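PDB 3GDE: DNA ligase, which probably seals nicks in double-stranded DNA during replication, recombination and repair, using ATP and a magnesium cofactor. Local coordinates for residues E14-I19 / A27-F32; L47-K52 / G173-A178. All blocks are in the same frame, centred on the assembly; numbering follows the deposited sequence.

Contact 1 of 2, residues E14-I19 / A27-F32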
loop_
_atom_site.group_PDB
_atom_site.type_symbol
_atom_site.label_atom_id
_atom_site.label_comp_id
_atom_site.label_asym_id
_atom_site.label_seq_id
_atom_site.Cartn_x
_atom_site.Cartn_y
_atom_site.Cartn_z
ATOM N N GLU A 14 -12.751 -20.526 -4.772
ATOM C CA GLU A 14 -14.044 -20.792 -4.169
ATOM C C GLU A 14 -13.921 -21.756 -2.986
ATOM O O GLU A 14 -14.529 -21.534 -1.936
ATOM C CB GLU A 14 -15.006 -21.336 -5.205
ATOM C CG GLU A 14 -16.450 -21.171 -4.804
ATOM C CD GLU A 14 -17.147 -22.482 -4.554
ATOM O OE1 GLU A 14 -16.573 -23.357 -3.860
ATOM O OE2 GLU A 14 -18.281 -22.640 -5.070
ATOM N N ARG A 15 -13.111 -22.803 -3.160
ATOM C CA ARG A 15 -12.880 -23.794 -2.119
ATOM C C ARG A 15 -12.137 -23.219 -0.901
ATOM O O ARG A 15 -12.336 -23.674 0.221
ATOM C CB ARG A 15 -12.161 -25.014 -2.704
ATOM C CG ARG A 15 -13.113 -26.081 -3.238
ATOM C CD ARG A 15 -12.488 -26.973 -4.325
ATOM N NE ARG A 15 -12.978 -26.600 -5.654
ATOM C CZ ARG A 15 -14.061 -27.123 -6.237
ATOM N NH1 ARG A 15 -14.769 -28.068 -5.623
ATOM N NH2 ARG A 15 -14.437 -26.698 -7.441
ATOM N N LEU A 16 -11.308 -22.203 -1.124
ATOM C CA LEU A 16 -10.569 -21.539 -0.046
ATOM C C LEU A 16 -11.455 -20.692 0.858
ATOM O O LEU A 16 -11.090 -20.423 2.004
ATOM C CB LEU A 16 -9.464 -20.647 -0.612
ATOM C CG LEU A 16 -8.258 -21.244 -1.327
ATOM C CD1 LEU A 16 -7.337 -20.114 -1.736
ATOM C CD2 LEU A 16 -7.526 -22.279 -0.471
ATOM N N GLU A 17 -12.599 -20.251 0.335
ATOM C CA GLU A 17 -13.537 -19.419 1.089
ATOM C C GLU A 17 -14.070 -20.110 2.344
ATOM O O GLU A 17 -14.328 -19.464 3.354
ATOM C CB GLU A 17 -14.717 -18.991 0.208
ATOM C CG GLU A 17 -14.320 -18.155 -0.979
ATOM C CD GLU A 17 -15.335 -17.093 -1.338
ATOM O OE1 GLU A 17 -16.338 -16.932 -0.601
ATOM O OE2 GLU A 17 -15.109 -16.403 -2.362
ATOM N N LYS A 18 -14.222 -21.426 2.263
ATOM C CA LYS A 18 -14.739 -22.249 3.349
ATOM C C LYS A 18 -13.697 -22.442 4.451
ATOM O O LYS A 18 -14.040 -22.723 5.605
ATOM C CB LYS A 18 -15.205 -23.592 2.759
ATOM C CG LYS A 18 -15.287 -24.808 3.694
ATOM C CD LYS A 18 -14.069 -25.738 3.528
ATOM C CE LYS A 18 -14.384 -27.171 3.924
ATOM N NZ LYS A 18 -15.331 -27.816 2.958
ATOM N N ILE A 19 -12.430 -22.271 4.092
ATOM C CA ILE A 19 -11.326 -22.601 4.975
ATOM C C ILE A 19 -10.912 -21.384 5.796
ATOM O O ILE A 19 -10.562 -20.327 5.248
ATOM C CB ILE A 19 -10.138 -23.194 4.174
ATOM C CG1 ILE A 19 -10.576 -24.496 3.483
ATOM C CG2 ILE A 19 -8.935 -23.451 5.074
ATOM C CD1 ILE A 19 -9.751 -24.869 2.262
ATOM N N ALA A 27 -1.229 -24.480 3.164
ATOM C CA ALA A 27 -0.936 -25.801 2.597
ATOM C C ALA A 27 -1.696 -26.062 1.278
ATOM O O ALA A 27 -1.120 -26.569 0.311
ATOM C CB ALA A 27 -1.202 -26.908 3.644
ATOM N N ARG A 28 -2.973 -25.690 1.239
ATOM C CA ARG A 28 -3.756 -25.716 0.003
ATOM C C ARG A 28 -3.136 -24.888 -1.112
ATOM O O ARG A 28 -3.037 -25.350 -2.247
ATOM C CB ARG A 28 -5.192 -25.246 0.242
ATOM C CG ARG A 28 -6.018 -26.184 1.101
ATOM C CD ARG A 28 -6.389 -27.438 0.330
ATOM N NE ARG A 28 -7.580 -27.267 -0.499
ATOM C CZ ARG A 28 -8.688 -27.995 -0.376
ATOM N NH1 ARG A 28 -8.759 -28.958 0.540
ATOM N NH2 ARG A 28 -9.720 -27.772 -1.184
ATOM N N ILE A 29 -2.712 -23.671 -0.781
ATOM C CA ILE A 29 -2.129 -22.750 -1.766
ATOM C C ILE A 29 -0.771 -23.224 -2.284
ATOM O O ILE A 29 -0.503 -23.115 -3.476
ATOM C CB ILE A 29 -2.037 -21.295 -1.222
ATOM C CG1 ILE A 29 -3.449 -20.744 -0.970
ATOM C CG2 ILE A 29 -1.220 -20.379 -2.194
ATOM C CD1 ILE A 29 -3.471 -19.426 -0.185
ATOM N N ALA A 30 0.070 -23.745 -1.384
ATOM C CA ALA A 30 1.354 -24.348 -1.754
ATOM C C ALA A 30 1.181 -25.491 -2.737
ATOM O O ALA A 30 1.858 -25.531 -3.768
ATOM C CB ALA A 30 2.110 -24.843 -0.502
ATOM N N ALA A 31 0.276 -26.412 -2.414
ATOM C CA ALA A 31 -0.047 -27.550 -3.289
ATOM C C ALA A 31 -0.433 -27.114 -4.693
ATOM O O ALA A 31 0.068 -27.668 -5.669
ATOM C CB ALA A 31 -1.167 -28.435 -2.658
ATOM N N PHE A 32 -1.321 -26.121 -4.789
ATOM C CA PHE A 32 -1.744 -25.550 -6.080
ATOM C C PHE A 32 -0.587 -24.947 -6.874
ATOM O O PHE A 32 -0.426 -25.224 -8.065
ATOM C CB PHE A 32 -2.818 -24.473 -5.855
ATOM C CG PHE A 32 -3.537 -24.055 -7.112
ATOM C CD1 PHE A 32 -4.548 -24.854 -7.653
ATOM C CD2 PHE A 32 -3.218 -22.849 -7.745
ATOM C CE1 PHE A 32 -5.225 -24.459 -8.811
ATOM C CE2 PHE A 32 -3.884 -22.448 -8.914
ATOM C CZ PHE A 32 -4.881 -23.256 -9.451
#

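Contact 2 of 2, residues L47-K52 / G173-A178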
loop_
_atom_site.group_PDB
_atom_site.type_symbol
_atom_site.label_atom_id
_atom_site.label_comp_id
_atom_site.label_asym_id
_atom_site.label_seq_id
_atom_site.Cartn_x
_atom_site.Cartn_y
_atom_site.Cartn_z
ATOM N N LEU A 47 -0.025 -13.087 -7.986
ATOM C CA LEU A 47 -0.615 -11.753 -7.967
ATOM C C LEU A 47 -2.122 -11.812 -7.742
ATOM O O LEU A 47 -2.613 -11.281 -6.744
ATOM C CB LEU A 47 -0.270 -10.973 -9.238
ATOM C CG LEU A 47 0.961 -10.069 -9.118
ATOM C CD1 LEU A 47 2.241 -10.871 -8.973
ATOM C CD2 LEU A 47 1.064 -9.081 -10.293
ATOM N N PHE A 48 -2.837 -12.488 -8.644
ATOM C CA PHE A 48 -4.301 -12.530 -8.621
ATOM C C PHE A 48 -4.918 -12.971 -7.285
ATOM O O PHE A 48 -5.912 -12.396 -6.847
ATOM C CB PHE A 48 -4.862 -13.380 -9.774
ATOM C CG PHE A 48 -4.592 -12.809 -11.153
ATOM C CD1 PHE A 48 -3.905 -11.610 -11.316
ATOM C CD2 PHE A 48 -5.052 -13.466 -12.284
ATOM C CE1 PHE A 48 -3.662 -11.090 -12.583
ATOM C CE2 PHE A 48 -4.825 -12.954 -13.549
ATOM C CZ PHE A 48 -4.119 -11.772 -13.707
ATOM N N ILE A 49 -4.332 -13.969 -6.625
ATOM C CA ILE A 49 -4.890 -14.437 -5.349
ATOM C C ILE A 49 -4.811 -13.365 -4.242
ATOM O O ILE A 49 -5.617 -13.377 -3.297
ATOM C CB ILE A 49 -4.274 -15.796 -4.897
ATOM C CG1 ILE A 49 -5.101 -16.425 -3.771
ATOM C CG2 ILE A 49 -2.806 -15.629 -4.497
ATOM C CD1 ILE A 49 -4.815 -17.916 -3.543
ATOM N N THR A 50 -3.860 -12.438 -4.377
ATOM C CA THR A 50 -3.706 -11.336 -3.422
ATOM C C THR A 50 -4.563 -10.114 -3.763
ATOM O O THR A 50 -4.436 -9.078 -3.115
ATOM C CB THR A 50 -2.234 -10.880 -3.280
ATOM O OG1 THR A 50 -1.733 -10.460 -4.553
ATOM C CG2 THR A 50 -1.364 -12.003 -2.745
ATOM N N GLY A 51 -5.418 -10.237 -4.781
ATOM C CA GLY A 51 -6.217 -9.114 -5.263
ATOM C C GLY A 51 -5.440 -8.058 -6.027
ATOM O O GLY A 51 -5.888 -6.919 -6.121
ATOM N N LYS A 52 -4.284 -8.434 -6.579
ATOM C CA LYS A 52 -3.440 -7.504 -7.345
ATOM C C LYS A 52 -3.332 -7.922 -8.801
ATOM O O LYS A 52 -3.202 -9.108 -9.119
ATOM C CB LYS A 52 -2.003 -7.453 -6.796
ATOM C CG LYS A 52 -1.792 -6.793 -5.438
ATOM C CD LYS A 52 -0.294 -6.901 -5.076
ATOM C CE LYS A 52 -0.023 -6.617 -3.609
ATOM N NZ LYS A 52 -0.662 -7.620 -2.678
ATOM N N GLY A 173 1.181 -12.596 4.318
ATOM C CA GLY A 173 1.804 -13.576 5.209
ATOM C C GLY A 173 1.551 -15.016 4.778
ATOM O O GLY A 173 2.468 -15.831 4.715
ATOM N N ILE A 174 0.296 -15.332 4.477
ATOM C CA ILE A 174 -0.036 -16.662 3.975
ATOM C C ILE A 174 0.691 -16.943 2.651
ATOM O O ILE A 174 1.295 -18.008 2.485
ATOM C CB ILE A 174 -1.550 -16.850 3.863
ATOM C CG1 ILE A 174 -2.143 -16.991 5.267
ATOM C CG2 ILE A 174 -1.891 -18.052 2.959
ATOM C CD1 ILE A 174 -3.656 -16.851 5.323
ATOM N N MET A 175 0.684 -15.972 1.742
ATOM C CA MET A 175 1.361 -16.132 0.451
ATOM C C MET A 175 2.875 -16.362 0.537
ATOM O O MET A 175 3.399 -17.223 -0.172
ATOM C CB MET A 175 1.043 -14.972 -0.481
ATOM C CG MET A 175 -0.361 -15.031 -1.047
ATOM S SD MET A 175 -0.735 -16.589 -1.884
ATOM C CE MET A 175 0.515 -16.556 -3.184
ATOM N N ARG A 176 3.561 -15.587 1.389
ATOM C CA ARG A 176 4.995 -15.784 1.680
ATOM C C ARG A 176 5.224 -17.224 2.147
ATOM O O ARG A 176 6.102 -17.914 1.641
ATOM C CB ARG A 176 5.503 -14.774 2.742
ATOM C CG ARG A 176 6.727 -15.254 3.567
ATOM C CD ARG A 176 7.001 -14.464 4.859
ATOM N NE ARG A 176 5.787 -14.155 5.619
ATOM C CZ ARG A 176 5.455 -14.676 6.804
ATOM N NH1 ARG A 176 6.252 -15.551 7.413
ATOM N NH2 ARG A 176 4.313 -14.313 7.387
ATOM N N ASP A 177 4.400 -17.663 3.093
ATOM C CA ASP A 177 4.518 -18.981 3.701
ATOM C C ASP A 177 4.203 -20.109 2.713
ATOM O O ASP A 177 4.823 -21.178 2.765
ATOM C CB ASP A 177 3.593 -19.088 4.922
ATOM C CG ASP A 177 4.077 -18.270 6.119
ATOM O OD1 ASP A 177 5.208 -17.753 6.095
ATOM O OD2 ASP A 177 3.319 -18.153 7.104
ATOM N N ALA A 178 3.239 -19.863 1.826
ATOM C CA ALA A 178 2.805 -20.843 0.830
ATOM C C ALA A 178 3.846 -21.012 -0.270
ATOM O O ALA A 178 4.093 -22.126 -0.739
ATOM C CB ALA A 178 1.461 -20.444 0.246
#

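Contact 1 of 2, residues E14-I19 / A27-F32
Arg28 reaches from helix 22-34 back to the end of helix 6-16, and its long side chain meets three residues of the other segment along its length. At its root CB lies 3.8 Å from Leu16 CD2, the leucine and the arginine sliding past each other in opposite directions. One carbon further out, CG comes to 4.1 Å from Ile19 CD1. The chain then folds twice, at chi2 (-73°) and chi3 (-84°), which carries the guanidinium back under the isoleucine: Ile19 CD1 sits 4.2 Å above the plane, over its centre, in van der Waals contact with one flat face. The tip ends with NH2 at 4.0 Å from Arg15 CB, approached obliquely. Arginine suits this exposed margin because its methylenes can pack on apolar groups while the charged end stays near the surface.

These residues join the first two helices of the helical N-terminal, DNA-binding domain of the ligase, a short turn apart in sequence. Beneath the arginine the contact becomes purely apolar. The fork at Leu16 CG splits the two methyls between partners: CD2 goes to Arg28, and CD1 lies 4.0 Å from Ile29 CG1, the two side chains crossing at about a right angle. Branched aliphatic residues fit such a buried site, and Ile29 also leans on Ile174 and Met175 of helix 172-182. No hydrogen bond links the segments. The two guanidinium groups, of like charge, keep Arg15 NE and Arg28 NH2 5.7 Å apart, and Arg15 NE is bonded to the carbonyl oxygen of Glu11.

Contact 2 of 2, residues L47-K52 / G173-A178
Met175 points from helix 172-182 at the end of helix 39-49, where Ile49 and Thr50 receive it. This is interhelical packing within the helical N-terminal, DNA-binding domain of the ligase, joining parts of the chain more than 120 residues apart. The tight part lies against Ile49. Its CG2 methyl stands 3.5 Å from Met175 SD and 3.7 Å from Met175 CE, so one branch of the isoleucine touches both the sulfur and the terminal methyl. Met175 can offer both atoms because its chain bends at chi2 (-55°) and again at chi3 (-61°), curling the thioether across the isoleucine instead of extending it. A flexible, unbranched methionine is well suited to following such a surface, and Phe12, Leu16 and Leu168 pack on Ile49 from the neighbouring parts of the domain.

Toward Thr50 the contact is thinner and less deeply buried. Here Thr50 CG2 meets one methionine atom, Met175 CG, at 3.6 Å, nearer the root of that side chain. No hydrogen bond crosses between the segments. Lys52 NZ forms a salt bridge with Glu172, at the start of helix 172-182, a second tie between the same two regions. Gly51 makes the turn that follows the helix with a positive phi of 72°, a backbone shape that glycine adopts readily. Threonine fits its place by having two unlike branches. While CG2 meets the methionine, OG1 turns back to its own backbone and donates to the carbonyl oxygen of Leu47, at a modelled length too short to be trusted; the same Leu47 O accepts Thr50 N at 2.9 Å.

Both contacts belong to the N-terminal helical, DNA-binding domain, with centres about 11 Å apart on the same side of the chain's centre. Contact 1 closes before contact 2 opens: helices 6-16, 22-34 and 39-49 come in succession, and helix 172-182 returns much later to pack on the second and third. The two contacts touch directly. Leu16 CD1 meets Ile49 CD1 at 3.8 Å, and Ile29 CG2 meets Ala178 CB at 3.6 Å, so a shared apolar layer runs between the four helices. The local pairing of contact 1 is thus continuous with the long-range closure of contact 2, which joins early helices to one more than 120 residues later, away from the predicted ATP-binding residues.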